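Putative glutathione transferase (Sphingobium chlorophenolicum, PDB 4FQU) catalyses the glutathione-dependent reduction of glutathionyl-hydroquinones to free hydroquinones, a step in the bacterial degradation of pentachlorophenol. Local coordinates at residues Gly82-Pro90 against Gly101-Tyr109; Leu206-Glu217 against Arg251-Leu262. One frame throughout, in Å; residues are numbered along the deposited sequence.

Contact 1: Gly82-Pro90 against Gly101-Tyr109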
loop_
_atom_site.group_PDB
_atom_site.type_symbol
_atom_site.label_atom_id
_atom_site.label_comp_id
_atom_site.label_asym_id
_atom_site.label_seq_id
_atom_site.Cartn_x
_atom_site.Cartn_y
_atom_site.Cartn_z
ATOM N N GLY A 82 4.910 9.794 -18.663
ATOM C CA GLY A 82 6.065 10.579 -18.237
ATOM C C GLY A 82 6.108 12.042 -18.703
ATOM O O GLY A 82 5.093 12.746 -18.685
ATOM N N GLU A 83 7.288 12.495 -19.120
ATOM C CA GLU A 83 7.524 13.893 -19.479
ATOM C C GLU A 83 6.477 14.431 -20.410
ATOM O O GLU A 83 6.075 15.600 -20.287
ATOM C CB GLU A 83 8.850 14.053 -20.197
ATOM C CG GLU A 83 10.078 13.929 -19.349
ATOM C CD GLU A 83 11.335 14.059 -20.185
ATOM O OE1 GLU A 83 12.281 14.731 -19.697
ATOM O OE2 GLU A 83 11.362 13.494 -21.323
ATOM N N ASN A 84 6.073 13.589 -21.364
ATOM C CA ASN A 84 5.133 13.979 -22.414
ATOM C C ASN A 84 3.708 13.521 -22.122
ATOM O O ASN A 84 2.803 13.695 -22.910
ATOM C CB ASN A 84 5.592 13.463 -23.784
ATOM C CG ASN A 84 7.030 13.880 -24.136
ATOM O OD1 ASN A 84 7.970 13.159 -23.817
ATOM N ND2 ASN A 84 7.196 15.031 -24.816
ATOM N N GLY A 85 3.475 12.947 -20.966
ATOM C CA GLY A 85 2.140 12.452 -20.710
ATOM C C GLY A 85 1.783 11.248 -21.556
ATOM O O GLY A 85 2.647 10.504 -22.020
ATOM N N TRP A 86 0.496 11.030 -21.743
ATOM C CA TRP A 86 0.075 9.844 -22.452
ATOM C C TRP A 86 0.691 9.867 -23.835
ATOM O O TRP A 86 0.597 10.869 -24.527
ATOM C CB TRP A 86 -1.433 9.834 -22.582
ATOM C CG TRP A 86 -2.234 9.686 -21.315
ATOM C CD1 TRP A 86 -3.147 10.555 -20.845
ATOM C CD2 TRP A 86 -2.238 8.567 -20.406
ATOM N NE1 TRP A 86 -3.704 10.070 -19.684
ATOM C CE2 TRP A 86 -3.163 8.849 -19.401
ATOM C CE3 TRP A 86 -1.536 7.371 -20.339
ATOM C CZ2 TRP A 86 -3.421 7.976 -18.358
ATOM C CZ3 TRP A 86 -1.795 6.500 -19.263
ATOM C CH2 TRP A 86 -2.720 6.816 -18.301
ATOM N N THR A 87 1.292 8.749 -24.232
ATOM C CA THR A 87 2.104 8.628 -25.440
ATOM C C THR A 87 1.643 7.387 -26.200
ATOM O O THR A 87 1.014 6.506 -25.629
ATOM C CB THR A 87 3.593 8.414 -25.090
ATOM O OG1 THR A 87 4.076 7.302 -25.819
ATOM C CG2 THR A 87 3.769 7.962 -23.688
ATOM N N PHE A 88 1.953 7.313 -27.487
ATOM C CA PHE A 88 1.725 6.102 -28.259
ATOM C C PHE A 88 3.040 5.384 -28.581
ATOM O O PHE A 88 3.171 4.742 -29.604
ATOM C CB PHE A 88 1.028 6.460 -29.562
ATOM C CG PHE A 88 -0.304 7.108 -29.371
ATOM C CD1 PHE A 88 -1.383 6.372 -28.937
ATOM C CD2 PHE A 88 -0.487 8.454 -29.629
ATOM C CE1 PHE A 88 -2.602 6.953 -28.750
ATOM C CE2 PHE A 88 -1.718 9.043 -29.446
ATOM C CZ PHE A 88 -2.777 8.282 -29.003
ATOM N N LEU A 89 4.042 5.524 -27.731
ATOM C CA LEU A 89 5.334 4.918 -28.012
ATOM C C LEU A 89 5.140 3.460 -27.781
ATOM O O LEU A 89 4.333 3.073 -26.951
ATOM C CB LEU A 89 6.419 5.435 -27.071
ATOM C CG LEU A 89 6.668 6.954 -27.046
ATOM C CD1 LEU A 89 7.608 7.330 -25.933
ATOM C CD2 LEU A 89 7.166 7.518 -28.377
ATOM N N PRO A 90 5.859 2.641 -28.529
ATOM C CA PRO A 90 5.856 1.188 -28.470
ATOM C C PRO A 90 5.769 0.682 -27.047
ATOM O O PRO A 90 6.472 1.228 -26.203
ATOM C CB PRO A 90 7.215 0.862 -29.039
ATOM C CG PRO A 90 7.354 1.856 -30.106
ATOM C CD PRO A 90 6.784 3.126 -29.552
ATOM N N GLY A 101 -1.028 9.602 -36.774
ATOM C CA GLY A 101 0.286 9.069 -36.443
ATOM C C GLY A 101 1.064 9.839 -35.384
ATOM O O GLY A 101 2.245 10.092 -35.560
ATOM N N ALA A 102 0.402 10.184 -34.279
ATOM C CA ALA A 102 0.986 11.000 -33.230
ATOM C C ALA A 102 1.861 10.157 -32.367
ATOM O O ALA A 102 1.536 9.001 -32.137
ATOM C CB ALA A 102 -0.108 11.580 -32.395
ATOM N N ASP A 103 2.954 10.723 -31.868
ATOM C CA ASP A 103 3.770 10.008 -30.896
ATOM C C ASP A 103 3.147 10.211 -29.519
ATOM O O ASP A 103 3.097 9.293 -28.688
ATOM C CB ASP A 103 5.212 10.509 -30.872
ATOM C CG ASP A 103 5.927 10.370 -32.209
ATOM O OD1 ASP A 103 6.494 9.288 -32.468
ATOM O OD2 ASP A 103 5.961 11.368 -32.986
ATOM N N TYR A 104 2.653 11.423 -29.294
ATOM C CA TYR A 104 2.114 11.814 -28.005
ATOM C C TYR A 104 0.641 12.186 -28.089
ATOM O O TYR A 104 0.211 12.790 -29.073
ATOM C CB TYR A 104 2.880 13.017 -27.524
ATOM C CG TYR A 104 4.351 12.803 -27.546
ATOM C CD1 TYR A 104 4.902 11.759 -26.853
ATOM C CD2 TYR A 104 5.192 13.642 -28.253
ATOM C CE1 TYR A 104 6.259 11.541 -26.854
ATOM C CE2 TYR A 104 6.547 13.431 -28.269
ATOM C CZ TYR A 104 7.094 12.371 -27.560
ATOM O OH TYR A 104 8.468 12.107 -27.521
ATOM N N LEU A 105 -0.131 11.844 -27.051
ATOM C CA LEU A 105 -1.565 12.159 -27.024
ATOM C C LEU A 105 -1.782 13.624 -27.210
ATOM O O LEU A 105 -2.650 14.006 -27.958
ATOM C CB LEU A 105 -2.250 11.677 -25.749
ATOM C CG LEU A 105 -3.765 11.873 -25.545
ATOM C CD1 LEU A 105 -4.591 11.074 -26.498
ATOM C CD2 LEU A 105 -4.131 11.486 -24.102
ATOM N N TYR A 106 -0.973 14.446 -26.543
ATOM C CA TYR A 106 -1.052 15.906 -26.727
ATOM C C TYR A 106 -1.087 16.328 -28.201
ATOM O O TYR A 106 -1.792 17.256 -28.544
ATOM C CB TYR A 106 -0.019 16.693 -25.884
ATOM C CG TYR A 106 1.449 16.755 -26.322
ATOM C CD1 TYR A 106 1.828 17.357 -27.499
ATOM C CD2 TYR A 106 2.457 16.257 -25.507
ATOM C CE1 TYR A 106 3.158 17.441 -27.870
ATOM C CE2 TYR A 106 3.786 16.316 -25.878
ATOM C CZ TYR A 106 4.121 16.914 -27.061
ATOM O OH TYR A 106 5.431 16.982 -27.443
ATOM N N GLN A 107 -0.377 15.630 -29.082
ATOM C CA GLN A 107 -0.469 15.923 -30.521
ATOM C C GLN A 107 -1.855 15.685 -31.152
ATOM O O GLN A 107 -2.080 16.138 -32.285
ATOM C CB GLN A 107 0.555 15.117 -31.337
ATOM C CG GLN A 107 1.973 15.519 -31.198
ATOM C CD GLN A 107 2.887 14.408 -31.569
ATOM O OE1 GLN A 107 2.730 13.277 -31.108
ATOM N NE2 GLN A 107 3.842 14.698 -32.429
ATOM N N VAL A 108 -2.752 14.951 -30.480
ATOM C CA VAL A 108 -4.097 14.765 -31.000
ATOM C C VAL A 108 -4.854 16.058 -30.773
ATOM O O VAL A 108 -5.478 16.589 -31.690
ATOM C CB VAL A 108 -4.865 13.612 -30.336
ATOM C CG1 VAL A 108 -6.284 13.526 -30.897
ATOM C CG2 VAL A 108 -4.161 12.294 -30.557
ATOM N N TYR A 109 -4.773 16.596 -29.561
ATOM C CA TYR A 109 -5.447 17.866 -29.267
ATOM C C TYR A 109 -5.010 18.971 -30.190
ATOM O O TYR A 109 -5.821 19.802 -30.616
ATOM C CB TYR A 109 -5.241 18.300 -27.823
ATOM C CG TYR A 109 -6.084 17.498 -26.845
ATOM C CD1 TYR A 109 -5.708 16.214 -26.422
ATOM C CD2 TYR A 109 -7.245 18.016 -26.350
ATOM C CE1 TYR A 109 -6.467 15.495 -25.527
ATOM C CE2 TYR A 109 -8.021 17.303 -25.467
ATOM C CZ TYR A 109 -7.638 16.055 -25.051
ATOM O OH TYR A 109 -8.474 15.411 -24.173
#

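Contact 2: Leu206-Glu217 against Arg251-Leu262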
loop_
_atom_site.group_PDB
_atom_site.type_symbol
_atom_site.label_atom_id
_atom_site.label_comp_id
_atom_site.label_asym_id
_atom_site.label_seq_id
_atom_site.Cartn_x
_atom_site.Cartn_y
_atom_site.Cartn_z
ATOM N N LEU A 206 -18.612 2.972 0.221
ATOM C CA LEU A 206 -18.643 1.534 -0.009
ATOM C C LEU A 206 -19.645 0.883 0.963
ATOM O O LEU A 206 -20.435 0.027 0.560
ATOM C CB LEU A 206 -17.256 0.883 0.095
ATOM C CG LEU A 206 -16.179 1.435 -0.834
ATOM C CD1 LEU A 206 -14.853 0.813 -0.491
ATOM C CD2 LEU A 206 -16.536 1.206 -2.287
ATOM N N ASP A 207 -19.621 1.313 2.231
ATOM C CA ASP A 207 -20.455 0.744 3.277
ATOM C C ASP A 207 -21.900 0.897 2.835
ATOM O O ASP A 207 -22.725 0.013 3.051
ATOM C CB ASP A 207 -20.200 1.437 4.634
ATOM C CG ASP A 207 -18.917 0.948 5.343
ATOM O OD1 ASP A 207 -18.441 -0.160 4.990
ATOM O OD2 ASP A 207 -18.395 1.651 6.265
ATOM N N TRP A 208 -22.202 2.018 2.190
ATOM C CA TRP A 208 -23.548 2.248 1.656
ATOM C C TRP A 208 -23.949 1.382 0.432
ATOM O O TRP A 208 -25.058 0.812 0.356
ATOM C CB TRP A 208 -23.726 3.713 1.276
ATOM C CG TRP A 208 -25.108 3.957 0.780
ATOM C CD1 TRP A 208 -26.239 4.000 1.522
ATOM C CD2 TRP A 208 -25.510 4.138 -0.567
ATOM N NE1 TRP A 208 -27.331 4.208 0.727
ATOM C CE2 TRP A 208 -26.907 4.307 -0.564
ATOM C CE3 TRP A 208 -24.825 4.175 -1.779
ATOM C CZ2 TRP A 208 -27.628 4.498 -1.708
ATOM C CZ3 TRP A 208 -25.530 4.374 -2.909
ATOM C CH2 TRP A 208 -26.929 4.530 -2.876
ATOM N N LEU A 209 -23.043 1.334 -0.539
ATOM C CA LEU A 209 -23.223 0.527 -1.717
ATOM C C LEU A 209 -23.436 -0.946 -1.352
ATOM O O LEU A 209 -24.285 -1.616 -1.928
ATOM C CB LEU A 209 -22.033 0.723 -2.631
ATOM C CG LEU A 209 -22.197 2.012 -3.418
ATOM C CD1 LEU A 209 -20.916 2.386 -4.018
ATOM C CD2 LEU A 209 -23.246 1.877 -4.513
ATOM N N GLU A 210 -22.679 -1.444 -0.385
ATOM C CA GLU A 210 -22.838 -2.820 0.025
ATOM C C GLU A 210 -24.250 -3.073 0.520
ATOM O O GLU A 210 -24.813 -4.142 0.266
ATOM C CB GLU A 210 -21.816 -3.211 1.079
ATOM C CG GLU A 210 -21.987 -4.602 1.639
ATOM C CD GLU A 210 -21.447 -5.703 0.727
ATOM O OE1 GLU A 210 -20.758 -5.398 -0.268
ATOM O OE2 GLU A 210 -21.707 -6.894 1.010
ATOM N N GLU A 211 -24.857 -2.113 1.212
ATOM C CA GLU A 211 -26.220 -2.371 1.706
ATOM C C GLU A 211 -27.210 -2.355 0.572
ATOM O O GLU A 211 -28.042 -3.255 0.419
ATOM C CB GLU A 211 -26.659 -1.388 2.794
ATOM C CG GLU A 211 -26.761 -2.023 4.191
ATOM C CD GLU A 211 -28.071 -2.787 4.442
ATOM O OE1 GLU A 211 -29.098 -2.419 3.837
ATOM O OE2 GLU A 211 -28.080 -3.747 5.263
ATOM N N HIS A 212 -27.109 -1.318 -0.231
ATOM C CA HIS A 212 -27.996 -1.170 -1.353
ATOM C C HIS A 212 -28.054 -2.433 -2.162
ATOM O O HIS A 212 -29.075 -2.766 -2.742
ATOM C CB HIS A 212 -27.473 -0.075 -2.251
ATOM C CG HIS A 212 -28.511 0.503 -3.126
ATOM N ND1 HIS A 212 -29.552 1.259 -2.631
ATOM C CD2 HIS A 212 -28.704 0.412 -4.458
ATOM C CE1 HIS A 212 -30.335 1.625 -3.626
ATOM N NE2 HIS A 212 -29.849 1.116 -4.747
ATOM N N LEU A 213 -26.934 -3.131 -2.217
ATOM C CA LEU A 213 -26.801 -4.256 -3.117
ATOM C C LEU A 213 -27.305 -5.546 -2.492
ATOM O O LEU A 213 -27.128 -6.638 -3.078
ATOM C CB LEU A 213 -25.334 -4.410 -3.568
ATOM C CG LEU A 213 -24.836 -3.449 -4.641
ATOM C CD1 LEU A 213 -23.407 -3.700 -5.018
ATOM C CD2 LEU A 213 -25.661 -3.546 -5.860
ATOM N N THR A 214 -27.930 -5.445 -1.321
ATOM C CA THR A 214 -28.127 -6.662 -0.548
ATOM C C THR A 214 -29.026 -7.725 -1.186
ATOM O O THR A 214 -28.579 -8.867 -1.419
ATOM C CB THR A 214 -28.413 -6.436 0.938
ATOM O OG1 THR A 214 -27.168 -6.515 1.664
ATOM C CG2 THR A 214 -29.348 -7.529 1.450
ATOM N N GLY A 215 -30.261 -7.388 -1.513
ATOM C CA GLY A 215 -31.040 -8.370 -2.234
ATOM C C GLY A 215 -31.089 -8.069 -3.699
ATOM O O GLY A 215 -32.055 -8.409 -4.331
ATOM N N ARG A 216 -30.066 -7.418 -4.240
ATOM C CA ARG A 216 -30.079 -6.944 -5.631
ATOM C C ARG A 216 -28.998 -7.600 -6.461
ATOM O O ARG A 216 -28.123 -8.276 -5.922
ATOM C CB ARG A 216 -29.884 -5.431 -5.719
ATOM C CG ARG A 216 -30.926 -4.585 -5.008
ATOM C CD ARG A 216 -30.753 -3.106 -5.365
ATOM N NE ARG A 216 -31.547 -2.185 -4.554
ATOM C CZ ARG A 216 -32.717 -1.684 -4.929
ATOM N NH1 ARG A 216 -33.234 -2.030 -6.103
ATOM N NH2 ARG A 216 -33.366 -0.839 -4.133
ATOM N N GLU A 217 -29.080 -7.398 -7.777
ATOM C CA GLU A 217 -28.113 -7.957 -8.720
ATOM C C GLU A 217 -27.438 -6.794 -9.383
ATOM O O GLU A 217 -26.292 -6.893 -9.798
ATOM C CB GLU A 217 -28.755 -8.833 -9.817
ATOM C CG GLU A 217 -29.192 -10.247 -9.430
ATOM C CD GLU A 217 -28.072 -11.134 -8.889
ATOM O OE1 GLU A 217 -26.887 -10.713 -8.857
ATOM O OE2 GLU A 217 -28.394 -12.277 -8.496
ATOM N N ARG A 251 -10.353 -1.361 4.298
ATOM C CA ARG A 251 -10.476 -2.800 4.037
ATOM C C ARG A 251 -10.450 -3.085 2.531
ATOM O O ARG A 251 -10.212 -2.200 1.744
ATOM C CB ARG A 251 -11.735 -3.361 4.665
ATOM C CG ARG A 251 -13.035 -2.870 4.062
ATOM C CD ARG A 251 -14.196 -3.223 4.998
ATOM N NE ARG A 251 -14.907 -2.024 5.420
ATOM C CZ ARG A 251 -14.764 -1.452 6.609
ATOM N NH1 ARG A 251 -13.945 -2.015 7.491
ATOM N NH2 ARG A 251 -15.464 -0.344 6.914
ATOM N N ARG A 252 -10.680 -4.314 2.109
ATOM C CA ARG A 252 -10.583 -4.603 0.684
ATOM C C ARG A 252 -11.952 -4.691 0.087
ATOM O O ARG A 252 -12.889 -5.010 0.770
ATOM C CB ARG A 252 -9.863 -5.920 0.478
ATOM C CG ARG A 252 -8.528 -5.906 1.093
ATOM C CD ARG A 252 -7.921 -7.265 1.160
ATOM N NE ARG A 252 -8.822 -8.177 1.819
ATOM C CZ ARG A 252 -8.986 -9.437 1.459
ATOM N NH1 ARG A 252 -8.302 -9.919 0.433
ATOM N NH2 ARG A 252 -9.834 -10.192 2.123
ATOM N N ILE A 253 -12.074 -4.412 -1.193
ATOM C CA ILE A 253 -13.330 -4.715 -1.850
ATOM C C ILE A 253 -13.650 -6.192 -1.638
ATOM O O ILE A 253 -14.832 -6.596 -1.606
ATOM C CB ILE A 253 -13.300 -4.440 -3.362
ATOM C CG1 ILE A 253 -12.732 -3.058 -3.643
ATOM C CG2 ILE A 253 -14.698 -4.572 -3.951
ATOM C CD1 ILE A 253 -13.507 -2.002 -3.001
ATOM N N ALA A 254 -12.590 -6.988 -1.487
ATOM C CA ALA A 254 -12.717 -8.409 -1.215
ATOM C C ALA A 254 -13.440 -8.647 0.097
ATOM O O ALA A 254 -13.880 -9.735 0.381
ATOM C CB ALA A 254 -11.382 -9.017 -1.154
ATOM N N ASP A 255 -13.573 -7.622 0.915
ATOM C CA ASP A 255 -14.180 -7.841 2.205
ATOM C C ASP A 255 -15.622 -7.426 2.192
ATOM O O ASP A 255 -16.274 -7.432 3.226
ATOM C CB ASP A 255 -13.433 -7.061 3.263
ATOM C CG ASP A 255 -12.000 -7.502 3.401
ATOM O OD1 ASP A 255 -11.796 -8.742 3.477
ATOM O OD2 ASP A 255 -11.099 -6.617 3.449
ATOM N N TYR A 256 -16.108 -7.026 1.022
ATOM C CA TYR A 256 -17.509 -6.599 0.847
ATOM C C TYR A 256 -18.173 -7.608 -0.046
ATOM O O TYR A 256 -18.045 -7.514 -1.266
ATOM C CB TYR A 256 -17.602 -5.256 0.124
ATOM C CG TYR A 256 -17.300 -4.061 0.961
ATOM C CD1 TYR A 256 -18.202 -3.597 1.892
ATOM C CD2 TYR A 256 -16.113 -3.375 0.793
ATOM C CE1 TYR A 256 -17.925 -2.495 2.655
ATOM C CE2 TYR A 256 -15.817 -2.269 1.546
ATOM C CZ TYR A 256 -16.727 -1.836 2.469
ATOM O OH TYR A 256 -16.415 -0.728 3.194
ATOM N N PRO A 257 -18.850 -8.595 0.546
ATOM C CA PRO A 257 -19.446 -9.681 -0.224
ATOM C C PRO A 257 -20.296 -9.165 -1.359
ATOM O O PRO A 257 -20.022 -9.510 -2.489
ATOM C CB PRO A 257 -20.273 -10.423 0.807
ATOM C CG PRO A 257 -20.232 -9.583 2.002
ATOM C CD PRO A 257 -18.969 -8.852 1.968
ATOM N N ASN A 258 -21.265 -8.317 -1.092
ATOM C CA ASN A 258 -22.096 -7.849 -2.174
ATOM C C ASN A 258 -21.400 -7.147 -3.321
ATOM O O ASN A 258 -21.751 -7.405 -4.465
ATOM C CB ASN A 258 -23.240 -7.022 -1.661
ATOM C CG ASN A 258 -24.368 -7.865 -1.257
ATOM O OD1 ASN A 258 -24.675 -8.852 -1.924
ATOM N ND2 ASN A 258 -24.999 -7.521 -0.148
ATOM N N LEU A 259 -20.449 -6.259 -3.029
ATOM C CA LEU A 259 -19.668 -5.605 -4.077
ATOM C C LEU A 259 -18.794 -6.604 -4.834
ATOM O O LEU A 259 -18.773 -6.601 -6.065
ATOM C CB LEU A 259 -18.784 -4.506 -3.512
ATOM C CG LEU A 259 -19.666 -3.338 -3.109
ATOM C CD1 LEU A 259 -18.928 -2.281 -2.304
ATOM C CD2 LEU A 259 -20.303 -2.730 -4.343
ATOM N N SER A 260 -18.074 -7.459 -4.105
ATOM C CA SER A 260 -17.185 -8.451 -4.712
ATOM C C SER A 260 -17.959 -9.291 -5.679
ATOM O O SER A 260 -17.394 -9.780 -6.647
ATOM C CB SER A 260 -16.571 -9.360 -3.658
ATOM O OG SER A 260 -15.365 -8.802 -3.172
ATOM N N ARG A 261 -19.256 -9.448 -5.415
ATOM C CA ARG A 261 -20.128 -10.241 -6.252
ATOM C C ARG A 261 -20.403 -9.475 -7.548
ATOM O O ARG A 261 -20.262 -10.041 -8.632
ATOM C CB ARG A 261 -21.399 -10.564 -5.480
ATOM C CG ARG A 261 -22.153 -11.850 -5.847
ATOM C CD ARG A 261 -23.322 -12.145 -4.843
ATOM N NE ARG A 261 -23.996 -10.936 -4.310
ATOM C CZ ARG A 261 -24.958 -10.228 -4.939
ATOM N NH1 ARG A 261 -25.381 -10.621 -6.154
ATOM N NH2 ARG A 261 -25.488 -9.117 -4.364
ATOM N N LEU A 262 -20.771 -8.188 -7.441
ATOM C CA LEU A 262 -20.980 -7.324 -8.610
ATOM C C LEU A 262 -19.738 -7.284 -9.501
ATOM O O LEU A 262 -19.824 -7.370 -10.722
ATOM C CB LEU A 262 -21.364 -5.900 -8.205
ATOM C CG LEU A 262 -21.456 -4.851 -9.342
ATOM C CD1 LEU A 262 -22.710 -5.019 -10.084
ATOM C CD2 LEU A 262 -21.459 -3.470 -8.810
#

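Contact 1: Gly82-Pro90 against Gly101-Tyr109
Phe-88 N donates to Asp-103 O at 2.6 Å, almost straight at the hydrogen (175°), and Leu-105 N returns a bond of 2.8 Å to Trp-86 O. Together they frame Thr-87 and Tyr-104 as the non-hydrogen-bonded pair of a single antiparallel beta bridge, which ties the loop after strand 73-76 to the approach of helix 106-112 in the thioredoxin-like N-terminal domain. Trp-86, a glutathione-binding residue by similarity, is thus fixed through its own carbonyl. Its CB lies 3.5 Å from CD2 of Leu-105; with CG opposite the backbone N (chi1 -178°), the leucine runs alongside the Trp-86 side chain. Leu-105 also packs on Ile-122 of the probable glutathione site. Phe-88 turns its ring inward: CZ meets CD1 of Leu-105, and CG2 of Val-108 sits at the ring's edge. The amide of Asn-84 is stacked on the Tyr-104 ring, the planes only 6° apart, with CB over the same face, 3.9 Å from the ring centroid. CB of Asp-103 covers the opposite face, so the phenol is sandwiched. With an alanine in place of Tyr-104, the Asn-84 amide would probably lose the flat surface that holds its plane and be set free to turn. Asn-84 also borders Tyr-106, whose ring is stacked on Trp-9; ND2 lies in the plane of the Tyr-106 ring, at its edge. The side chain of Gln-107 folds back, and its OE1 accepts from Tyr-104 N at 2.6 Å.

Contact 2: Leu206-Glu217 against Arg251-Leu262
Both carboxylate oxygens of Glu-210 grip the start of helix 257-268: OE2 takes Asn-258 N at 2.6 Å and OE1 takes Leu-259 N at 2.9 Å, each met on its syn side. CG stands anti to the backbone N (chi1 175°) and the chain bends at chi2 (79°), which swings the carboxylate across to these amides. The positive end of the helix dipole would probably favour its negative charge. Nearby, Tyr-256 OH donates to Asp-207 OD1 at 2.8 Å, approaching from above the carboxylate plane. Arg-251 NE donates to the same hydroxyl, roughly at right angles to that bond, and Arg-251 NH2 forms a long salt bridge of 3.5 Å to Asp-207 OD1. In the all-helical GST C-terminal domain, the Glu-210 bonds thus tie helix 192-212 to the first turn of helix 257-268, while Tyr-256 at the N-cap position and Arg-251 of the preceding loop hold Asp-207. The short helical segments cross at 76° with axes 8.4 Å apart. Alongside these polar bonds, Leu-259 packs against Leu-206, Leu-209 and Leu-213, and CD1 of Leu-206 also meets CD1 of Ile-253. Arg-261 NH2 donates to O of Arg-216, which closes the type I turn 213-216, at 3.2 Å, while NH1 makes a salt bridge to Glu-217 OE1. Asn-258 OD1 accepts from Arg-261 NH2 at 2.6 Å, the donor above its carbonyl plane. Farther out, Asp-239 on helix 226-245 receives Ile-253 N, and Arg-251 packs on Ala-303 of the second subunit.

How the contacts relate
Contact 1 closes before contact 2 opens along the chain, and the two lie on opposite sides of the chain's centre, 38 Å apart between centres and about 20 Å between nearest atoms. They share no helix, strand or domain. Contact 1 belongs to the thioredoxin-like N-terminal domain, beside the mixed four-stranded sheet and next to the probable glutathione site; contact 2 joins helices 192-212 and 257-268 of the helical C-terminal domain, away from the annotated sites. Contact 1 therefore probably helps to shape the surroundings of the active site, while contact 2 lies in the outer part of the helical bundle. Contact 2 also approaches the second subunit of the homodimer, whereas contact 1 touches no other chain.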